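PDB 3SUK: cerato-platanin-like protein from Moniliophthora perniciosa, which is of unknown molecular function but belongs to the cerato-platanins, small secreted fungal proteins with a double-psi beta-barrel fold. Local coordinates for residues I78-I83 with F90-A95. Residues are numbered along the deposited sequence; the frame is centred on the assembly and turned at random.
Sequences INLVAI and FNVAQA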
ATOM      1  N   ILE A  78       4.408  -4.806   8.359  1.00  7.96           N
ATOM      2  CA  ILE A  78       4.614  -5.221   6.983  1.00  7.85           C
ATOM      3  C   ILE A  78       5.289  -4.098   6.218  1.00  7.76           C
ATOM      4  O   ILE A  78       5.220  -2.964   6.605  1.00  7.80           O
ATOM      5  CB  ILE A  78       3.288  -5.604   6.254  1.00  9.20           C
ATOM      6  CG1 ILE A  78       2.358  -4.383   6.184  1.00  8.35           C
ATOM      7  CG2 ILE A  78       2.626  -6.779   6.927  1.00 11.07           C
ATOM      8  CD1 ILE A  78       1.116  -4.594   5.301  1.00  9.96           C
ATOM      9  N   ASN A  79       5.947  -4.490   5.149  1.00  7.84           N
ATOM     10  CA  ASN A  79       6.449  -3.577   4.167  1.00  8.01           C
ATOM     11  C   ASN A  79       5.534  -3.535   2.938  1.00  8.71           C
ATOM     12  O   ASN A  79       5.105  -4.526   2.449  1.00 10.94           O
ATOM     13  CB  ASN A  79       7.868  -3.970   3.751  1.00  8.84           C
ATOM     14  CG  ASN A  79       8.858  -3.981   4.927  1.00 10.87           C
ATOM     15  OD1 ASN A  79       8.747  -3.256   5.853  1.00 11.82           O
ATOM     16  ND2 ASN A  79       9.761  -4.890   4.866  1.00 14.89           N
ATOM     17  N   LEU A  80       5.215  -2.329   2.517  1.00  7.06           N
ATOM     18  CA  LEU A  80       4.152  -2.097   1.569  1.00  7.58           C
ATOM     19  C   LEU A  80       4.554  -1.067   0.532  1.00  7.12           C
ATOM     20  O   LEU A  80       5.145  -0.091   0.851  1.00  7.49           O
ATOM     21  CB  LEU A  80       2.897  -1.634   2.331  1.00  7.31           C
ATOM     22  CG  LEU A  80       1.675  -1.380   1.417  1.00  6.66           C
ATOM     23  CD1 LEU A  80       0.403  -1.990   2.022  1.00  8.61           C
ATOM     24  CD2 LEU A  80       1.448   0.138   1.211  1.00  8.51           C
ATOM     25  N   VAL A  81       4.164  -1.284  -0.718  1.00  7.72           N
ATOM     26  CA  VAL A  81       4.446  -0.328  -1.794  1.00  7.12           C
ATOM     27  C   VAL A  81       3.206   0.476  -2.112  1.00  5.64           C
ATOM     28  O   VAL A  81       2.191  -0.055  -2.354  1.00  7.12           O
ATOM     29  CB  VAL A  81       4.943  -1.042  -3.103  1.00  6.55           C
ATOM     30  CG1 VAL A  81       5.157  -0.024  -4.260  1.00  8.81           C
ATOM     31  CG2 VAL A  81       6.275  -1.805  -2.806  1.00  8.68           C
ATOM     32  N   ALA A  82       3.389   1.772  -2.160  1.00  6.46           N
ATOM     33  CA  ALA A  82       2.321   2.676  -2.555  1.00  7.17           C
ATOM     34  C   ALA A  82       2.329   2.912  -4.058  1.00  7.40           C
ATOM     35  O   ALA A  82       3.305   3.250  -4.601  1.00  7.73           O
ATOM     36  CB  ALA A  82       2.432   3.980  -1.756  1.00  9.15           C
ATOM     37  N   ILE A  83       1.185   2.650  -4.656  1.00  8.45           N
ATOM     38  CA  ILE A  83       1.013   2.732  -6.108  1.00  9.55           C
ATOM     39  C   ILE A  83      -0.119   3.640  -6.627  1.00  9.34           C
ATOM     40  O   ILE A  83      -0.405   3.638  -7.791  1.00 10.04           O
ATOM     41  CB  ILE A  83       0.801   1.299  -6.671  1.00  9.89           C
ATOM     42  CG1 ILE A  83      -0.552   0.704  -6.245  1.00 10.78           C
ATOM     43  CG2 ILE A  83       1.977   0.394  -6.253  1.00  8.88           C
ATOM     44  CD1 ILE A  83      -0.950  -0.558  -6.970  1.00 14.89           C
ATOM     45  N   PHE A  90      -3.584   5.534   4.164  1.00  8.53           N
ATOM     46  CA  PHE A  90      -3.448   4.376   3.273  1.00  7.91           C
ATOM     47  C   PHE A  90      -4.775   3.682   2.990  1.00  7.92           C
ATOM     48  O   PHE A  90      -5.562   3.455   3.875  1.00  8.12           O
ATOM     49  CB  PHE A  90      -2.527   3.282   3.881  1.00  8.29           C
ATOM     50  CG  PHE A  90      -1.089   3.675   4.049  1.00  8.67           C
ATOM     51  CD1 PHE A  90      -0.241   3.615   2.983  1.00  8.98           C
ATOM     52  CD2 PHE A  90      -0.570   3.993   5.301  1.00  9.54           C
ATOM     53  CE1 PHE A  90       1.061   3.949   3.130  1.00  8.59           C
ATOM     54  CE2 PHE A  90       0.755   4.338   5.440  1.00 11.20           C
ATOM     55  CZ  PHE A  90       1.556   4.277   4.331  1.00 10.26           C
ATOM     56  N   ASN A  91      -4.974   3.317   1.738  1.00  7.93           N
ATOM     57  CA  ASN A  91      -5.984   2.344   1.377  1.00  8.77           C
ATOM     58  C   ASN A  91      -5.271   1.118   0.782  1.00  7.83           C
ATOM     59  O   ASN A  91      -4.761   1.169  -0.266  1.00  9.70           O
ATOM     60  CB  ASN A  91      -6.946   2.875   0.305  1.00  9.71           C
ATOM     61  CG  ASN A  91      -7.518   4.245   0.602  1.00 10.93           C
ATOM     62  OD1 ASN A  91      -7.678   4.668   1.705  1.00 13.82           O
ATOM     63  ND2 ASN A  91      -7.825   4.926  -0.453  1.00 12.93           N
ATOM     64  N   VAL A  92      -5.318   0.015   1.509  1.00  7.51           N
ATOM     65  CA  VAL A  92      -4.522  -1.165   1.168  1.00  7.88           C
ATOM     66  C   VAL A  92      -5.346  -2.389   0.803  1.00  7.50           C
ATOM     67  O   VAL A  92      -6.484  -2.444   1.043  1.00  7.74           O
ATOM     68  CB  VAL A  92      -3.491  -1.524   2.305  1.00  6.81           C
ATOM     69  CG1 VAL A  92      -2.634  -0.266   2.634  1.00  8.92           C
ATOM     70  CG2 VAL A  92      -4.190  -2.117   3.548  1.00  8.87           C
ATOM     71  N   ALA A  93      -4.694  -3.384   0.223  1.00  7.30           N
ATOM     72  CA  ALA A  93      -5.410  -4.626  -0.076  1.00  7.69           C
ATOM     73  C   ALA A  93      -5.936  -5.185   1.249  1.00  7.64           C
ATOM     74  O   ALA A  93      -5.297  -5.111   2.250  1.00  7.83           O
ATOM     75  CB  ALA A  93      -4.471  -5.623  -0.752  1.00  7.36           C
ATOM     76  N   GLN A  94      -7.107  -5.785   1.207  1.00  8.63           N
ATOM     77  CA  GLN A  94      -7.639  -6.365   2.416  1.00  7.78           C
ATOM     78  C   GLN A  94      -6.618  -7.384   2.959  1.00  7.64           C
ATOM     79  O   GLN A  94      -6.410  -7.467   4.143  1.00 10.35           O
ATOM     80  CB  GLN A  94      -8.976  -7.078   2.126  1.00  7.27           C
ATOM     81  CG  GLN A  94      -9.623  -7.599   3.409  1.00  7.25           C
ATOM     82  CD  GLN A  94     -10.821  -8.483   3.106  1.00  8.63           C
ATOM     83  OE1 GLN A  94     -11.625  -8.158   2.289  1.00  9.72           O
ATOM     84  NE2 GLN A  94     -10.936  -9.587   3.837  1.00 10.01           N
ATOM     85  N   ALA A  95      -5.982  -8.137   2.101  1.00  8.66           N
ATOM     86  CA  ALA A  95      -5.078  -9.166   2.573  1.00 10.70           C
ATOM     87  C   ALA A  95      -3.945  -8.562   3.416  1.00 11.73           C
ATOM     88  O   ALA A  95      -3.555  -9.139   4.430  1.00 11.21           O
ATOM     89  CB  ALA A  95      -4.541  -9.940   1.421  1.00 10.71           C
TER
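Leu80 overlaps Val92 through one methyl each: Leu80 CD1 lies 3.5 Å from Val92 CG1. The same methyl, Leu80 CD1, is 3.9 Å from the branch carbon, Val92 CB. The second leucine branch serves another neighbour, Leu80 CD2 standing 4.3 Å from Phe90 CD1 and meeting that ring obliquely. The two branches of Leu80 thus divide between two residues two apart on a strand, a compact example of how a barrel interior is filled. Its first side-chain bond points to segment 90-95 and CG lies anti to the backbone N (chi1 -179°); the fork beyond sends the methyls to their separate partners. On the facing side, Val92 presents the methyl that is anti to its carbonyl carbon. Phe90 and Val92 both direct their side chains at segment 78-83, whereas Asn91 between them packs on Ala49 of strand 47-50. The joint is entirely apolar and all three touching residues are buried, near the centre of the chain. In the sheet order strand 47-50 lies between strands 74-83 and 90-92, so the contact spans the interior instead of following a backbone ladder, as befits the double-psi barrel of this family. Tyr65 packs edge-to-face with Phe90, and Ile67, also on strand 64-71, touches both Leu80 and Phe90. Leu6 of strand 4-8 flanks Phe90 and Val92, and beyond Val92 the chain enters helix 94-101, with Ala93 as N-cap.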